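Local structure of cyclic nucleotide-binding domain (Methylobacillus flagellatus KT, 3GYD) at residues 83-94 with 128-139. The protein binds cyclic AMP through a cyclic nucleotide-binding domain and is possibly linked to potassium channel activity. Sequence-based numbering, arbitrary orientation.
Sequences LLLILTGEVNVI and SCVASLPTDFAV. With CMP (adenosine-3',5'-cyclic-monophosphate), chain D.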
loop_
_atom_site.group_PDB
_atom_site.type_symbol
_atom_site.label_atom_id
_atom_site.label_comp_id
_atom_site.label_asym_id
_atom_site.label_seq_id
_atom_site.Cartn_x
_atom_site.Cartn_y
_atom_site.Cartn_z
ATOM N N LEU B 83 -8.977 -3.345 10.223
ATOM C CA LEU B 83 -7.583 -3.429 10.519
ATOM C C LEU B 83 -7.390 -3.197 12.034
ATOM O O LEU B 83 -8.319 -2.740 12.742
ATOM C CB LEU B 83 -6.783 -2.448 9.669
ATOM C CG LEU B 83 -6.874 -0.927 9.924
ATOM C CD1 LEU B 83 -6.177 -0.451 11.253
ATOM C CD2 LEU B 83 -6.327 -0.147 8.685
ATOM N N LEU B 84 -6.222 -3.594 12.521
ATOM C CA LEU B 84 -5.874 -3.581 13.928
ATOM C C LEU B 84 -4.553 -2.818 14.140
ATOM O O LEU B 84 -3.574 -3.038 13.414
ATOM C CB LEU B 84 -5.723 -5.014 14.490
ATOM C CG LEU B 84 -6.725 -6.108 14.104
ATOM C CD1 LEU B 84 -6.321 -7.336 14.876
ATOM C CD2 LEU B 84 -8.111 -5.684 14.442
ATOM N N LEU B 85 -4.598 -1.884 15.088
ATOM C CA LEU B 85 -3.435 -1.173 15.607
ATOM C C LEU B 85 -2.995 -1.929 16.847
ATOM O O LEU B 85 -3.702 -1.956 17.849
ATOM C CB LEU B 85 -3.792 0.281 15.999
ATOM C CG LEU B 85 -3.636 1.385 14.949
ATOM C CD1 LEU B 85 -4.131 0.930 13.654
ATOM C CD2 LEU B 85 -4.319 2.672 15.467
ATOM N N ILE B 86 -1.803 -2.496 16.793
ATOM C CA ILE B 86 -1.281 -3.293 17.898
ATOM C C ILE B 86 -0.660 -2.356 18.931
ATOM O O ILE B 86 0.301 -1.658 18.632
ATOM C CB ILE B 86 -0.202 -4.296 17.440
ATOM C CG1 ILE B 86 -0.746 -5.197 16.323
ATOM C CG2 ILE B 86 0.276 -5.138 18.654
ATOM C CD1 ILE B 86 -2.117 -5.934 16.666
ATOM N N LEU B 87 -1.223 -2.345 20.136
ATOM C CA LEU B 87 -0.863 -1.355 21.171
ATOM C C LEU B 87 0.206 -1.934 22.074
ATOM O O LEU B 87 1.118 -1.215 22.502
ATOM C CB LEU B 87 -2.104 -0.916 21.974
ATOM C CG LEU B 87 -3.227 -0.380 21.061
ATOM C CD1 LEU B 87 -4.593 -0.348 21.740
ATOM C CD2 LEU B 87 -2.884 0.987 20.469
ATOM N N THR B 88 0.053 -3.223 22.373
ATOM C CA THR B 88 0.930 -4.007 23.209
ATOM C C THR B 88 0.970 -5.446 22.661
ATOM O O THR B 88 0.046 -5.870 21.997
ATOM C CB THR B 88 0.460 -4.098 24.722
ATOM O OG1 THR B 88 -0.653 -5.006 24.853
ATOM C CG2 THR B 88 0.063 -2.772 25.283
ATOM N N GLY B 89 2.015 -6.202 22.988
ATOM C CA GLY B 89 2.052 -7.605 22.662
ATOM C C GLY B 89 2.908 -7.963 21.465
ATOM O O GLY B 89 3.828 -7.219 21.081
ATOM N N GLU B 90 2.560 -9.109 20.879
ATOM C CA GLU B 90 3.339 -9.728 19.834
ATOM C C GLU B 90 2.442 -10.609 18.982
ATOM O O GLU B 90 1.614 -11.371 19.508
ATOM C CB GLU B 90 4.440 -10.588 20.435
ATOM C CG GLU B 90 5.314 -11.161 19.338
ATOM C CD GLU B 90 6.714 -11.503 19.781
ATOM O OE1 GLU B 90 7.041 -11.352 20.987
ATOM O OE2 GLU B 90 7.482 -11.915 18.879
ATOM N N VAL B 91 2.655 -10.550 17.670
ATOM C CA VAL B 91 1.825 -11.290 16.742
ATOM C C VAL B 91 2.719 -12.009 15.721
ATOM O O VAL B 91 3.665 -11.417 15.159
ATOM C CB VAL B 91 0.853 -10.378 16.024
ATOM C CG1 VAL B 91 0.093 -11.152 14.955
ATOM C CG2 VAL B 91 -0.116 -9.653 17.058
ATOM N N ASN B 92 2.419 -13.282 15.507
ATOM C CA ASN B 92 3.052 -14.089 14.437
ATOM C C ASN B 92 2.153 -14.047 13.194
ATOM O O ASN B 92 0.952 -14.321 13.293
ATOM C CB ASN B 92 3.250 -15.528 14.918
ATOM C CG ASN B 92 4.358 -15.648 15.968
ATOM O OD1 ASN B 92 5.364 -14.945 15.885
ATOM N ND2 ASN B 92 4.206 -16.581 16.905
ATOM N N VAL B 93 2.716 -13.652 12.057
ATOM C CA VAL B 93 2.004 -13.666 10.779
ATOM C C VAL B 93 2.414 -14.940 10.041
ATOM O O VAL B 93 3.576 -15.130 9.725
ATOM C CB VAL B 93 2.309 -12.437 9.919
ATOM C CG1 VAL B 93 1.525 -12.502 8.599
ATOM C CG2 VAL B 93 1.961 -11.143 10.684
ATOM N N ILE B 94 1.440 -15.785 9.742
ATOM C CA ILE B 94 1.701 -17.083 9.149
ATOM C C ILE B 94 0.803 -17.328 7.943
ATOM O O ILE B 94 -0.292 -16.764 7.830
ATOM C CB ILE B 94 1.532 -18.220 10.197
ATOM C CG1 ILE B 94 0.075 -18.386 10.625
ATOM C CG2 ILE B 94 2.330 -17.896 11.430
ATOM C CD1 ILE B 94 -0.153 -19.554 11.570
ATOM N N SER B 128 -2.817 -15.602 8.406
ATOM C CA SER B 128 -3.355 -15.668 9.783
ATOM C C SER B 128 -2.411 -14.858 10.676
ATOM O O SER B 128 -1.204 -14.784 10.393
ATOM C CB SER B 128 -3.438 -17.119 10.274
ATOM O OG SER B 128 -4.377 -17.858 9.492
ATOM N N CYS B 129 -2.966 -14.220 11.704
ATOM C CA CYS B 129 -2.192 -13.469 12.698
ATOM C C CYS B 129 -2.593 -14.006 14.065
ATOM O O CYS B 129 -3.788 -13.996 14.407
ATOM C CB CYS B 129 -2.507 -11.969 12.612
ATOM S SG CYS B 129 -2.015 -11.255 11.004
ATOM N N VAL B 130 -1.610 -14.513 14.812
ATOM C CA VAL B 130 -1.868 -15.145 16.112
ATOM C C VAL B 130 -1.129 -14.363 17.197
ATOM O O VAL B 130 0.073 -14.124 17.075
ATOM C CB VAL B 130 -1.390 -16.599 16.124
ATOM C CG1 VAL B 130 -1.624 -17.215 17.499
ATOM C CG2 VAL B 130 -2.082 -17.420 14.988
ATOM N N ALA B 131 -1.847 -13.968 18.250
ATOM C CA ALA B 131 -1.231 -13.323 19.411
ATOM C C ALA B 131 -0.360 -14.338 20.121
ATOM O O ALA B 131 -0.872 -15.357 20.629
ATOM C CB ALA B 131 -2.331 -12.747 20.397
ATOM N N SER B 132 0.949 -14.101 20.117
ATOM C CA SER B 132 1.889 -14.980 20.793
ATOM C C SER B 132 2.091 -14.574 22.264
ATOM O O SER B 132 2.587 -15.370 23.049
ATOM C CB SER B 132 3.236 -15.008 20.066
ATOM O OG SER B 132 3.908 -13.763 20.149
ATOM N N LEU B 133 1.741 -13.324 22.589
ATOM C CA LEU B 133 1.727 -12.791 23.951
ATOM C C LEU B 133 0.359 -12.138 24.089
ATOM O O LEU B 133 -0.271 -11.843 23.070
ATOM C CB LEU B 133 2.796 -11.703 24.143
ATOM C CG LEU B 133 4.252 -12.140 24.095
ATOM C CD1 LEU B 133 5.179 -10.954 23.937
ATOM C CD2 LEU B 133 4.621 -12.946 25.327
ATOM N N PRO B 134 -0.085 -11.886 25.327
ATOM C CA PRO B 134 -1.291 -11.114 25.470
ATOM C C PRO B 134 -1.112 -9.812 24.718
ATOM O O PRO B 134 -0.049 -9.175 24.792
ATOM C CB PRO B 134 -1.403 -10.901 26.984
ATOM C CG PRO B 134 -0.663 -12.088 27.557
ATOM C CD PRO B 134 0.476 -12.276 26.632
ATOM N N THR B 135 -2.134 -9.458 23.957
ATOM C CA THR B 135 -2.047 -8.362 22.974
ATOM C C THR B 135 -3.293 -7.454 23.038
ATOM O O THR B 135 -4.421 -7.895 22.875
ATOM C CB THR B 135 -1.849 -8.917 21.519
ATOM O OG1 THR B 135 -0.606 -9.632 21.439
ATOM C CG2 THR B 135 -1.808 -7.786 20.445
ATOM N N ASP B 136 -3.059 -6.170 23.267
ATOM C CA ASP B 136 -4.127 -5.172 23.178
ATOM C C ASP B 136 -4.070 -4.473 21.850
ATOM O O ASP B 136 -2.977 -4.178 21.371
ATOM C CB ASP B 136 -3.978 -4.166 24.320
ATOM C CG ASP B 136 -3.818 -4.853 25.669
ATOM O OD1 ASP B 136 -4.598 -5.787 25.962
ATOM O OD2 ASP B 136 -2.867 -4.515 26.400
ATOM N N PHE B 137 -5.236 -4.127 21.283
ATOM C CA PHE B 137 -5.276 -3.524 19.960
ATOM C C PHE B 137 -6.508 -2.653 19.779
ATOM O O PHE B 137 -7.493 -2.858 20.478
ATOM C CB PHE B 137 -5.196 -4.610 18.863
ATOM C CG PHE B 137 -6.344 -5.608 18.872
ATOM C CD1 PHE B 137 -7.497 -5.371 18.133
ATOM C CD2 PHE B 137 -6.233 -6.809 19.578
ATOM C CE1 PHE B 137 -8.544 -6.287 18.153
ATOM C CE2 PHE B 137 -7.263 -7.732 19.589
ATOM C CZ PHE B 137 -8.411 -7.486 18.865
ATOM N N ALA B 138 -6.414 -1.681 18.872
ATOM C CA ALA B 138 -7.541 -0.807 18.445
ATOM C C ALA B 138 -8.024 -1.313 17.098
ATOM O O ALA B 138 -7.238 -1.802 16.317
ATOM C CB ALA B 138 -7.145 0.663 18.347
ATOM N N VAL B 139 -9.313 -1.204 16.838
ATOM C CA VAL B 139 -9.884 -1.638 15.574
ATOM C C VAL B 139 -10.382 -0.450 14.755
ATOM O O VAL B 139 -11.125 0.396 15.286
ATOM C CB VAL B 139 -11.094 -2.566 15.847
ATOM C CG1 VAL B 139 -11.866 -2.921 14.538
ATOM C CG2 VAL B 139 -10.609 -3.826 16.660
HETATM P P CMP D . -4.799 -8.864 5.719
HETATM O O1P CMP D . -6.105 -8.147 5.788
HETATM O O2P CMP D . -4.494 -9.649 4.441
HETATM O "O5'" CMP D . -4.814 -10.016 6.903
HETATM C "C5'" CMP D . -3.608 -10.698 7.249
HETATM C "C4'" CMP D . -2.552 -9.638 7.526
HETATM O "O4'" CMP D . -1.239 -10.113 7.664
HETATM C "C3'" CMP D . -2.346 -8.643 6.380
HETATM O "O3'" CMP D . -3.570 -7.952 6.201
HETATM C "C2'" CMP D . -1.158 -7.857 6.902
HETATM O "O2'" CMP D . -1.580 -6.855 7.846
HETATM C "C1'" CMP D . -0.385 -8.963 7.648
HETATM N N9 CMP D . 0.809 -9.283 6.870
HETATM C C8 CMP D . 0.805 -9.955 5.714
HETATM N N7 CMP D . 2.052 -10.046 5.225
HETATM C C5 CMP D . 2.874 -9.440 6.090
HETATM C C6 CMP D . 4.303 -9.157 6.203
HETATM N N6 CMP D . 5.170 -9.596 5.257
HETATM N N1 CMP D . 4.720 -8.470 7.268
HETATM C C2 CMP D . 3.895 -8.014 8.252
HETATM N N3 CMP D . 2.573 -8.230 8.202
HETATM C C4 CMP D . 2.036 -8.928 7.191
#
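In the β-roll of the cyclic nucleotide-binding domain, two antiparallel strand pairs, L84-I86 against F137-V139 and V91-I94 against S128-A131, meet where the chain passes through G89 and S132-P134. L85 and A138 exchange backbone hydrogen bonds, as do N92 with V130 and I94 with S128. Where the pairs meet, side chains bond across the two segments. T88 OG1 accepts from D136 N (3.1 Å) and donates to D136 OD2 (2.7 Å), reaching that oxygen from above the carboxylate plane. T135 OG1 takes the N-H of E90 (3.3 Å) and donates to L133 O (2.8 Å), while its methyl CG2 rests on I86 CG2. A valine here, lacking the hydroxyl, would probably leave E90 N and L133 O without that partner and free the 133-135 bend to shift against E90. G89 CA comes close to this hydroxyl; a β-carbon there would collide with T135 OG1 and P134 O, and the backbone angles of G89 by themselves call for glycine. Facing the inside of the roll, L84 lies alongside F137 and sets CD1 over one ring face, 4.2 Å from the centroid. The ring arrives there because F137 CG stands between its backbone N and carbonyl carbon (chi1 62°); L73 and Y65 also touch the F137 side chain. On the other strand pair, V91 CG1 presses against C129 CB (3.6 Å), and V93 and C129 turn their side chains to the ligand: V93 CG1 touches N9 of cyclic AMP (3.7 Å), and C129 SG meets its ribose O4' (3.6 Å). V93 and C129 thus make van der Waals contact around the base-ribose junction, while G115, E116, R125 and S126 hold polar groups of the nucleotide, as is characteristic of the cyclic nucleotide pocket in this jelly-roll-like fold.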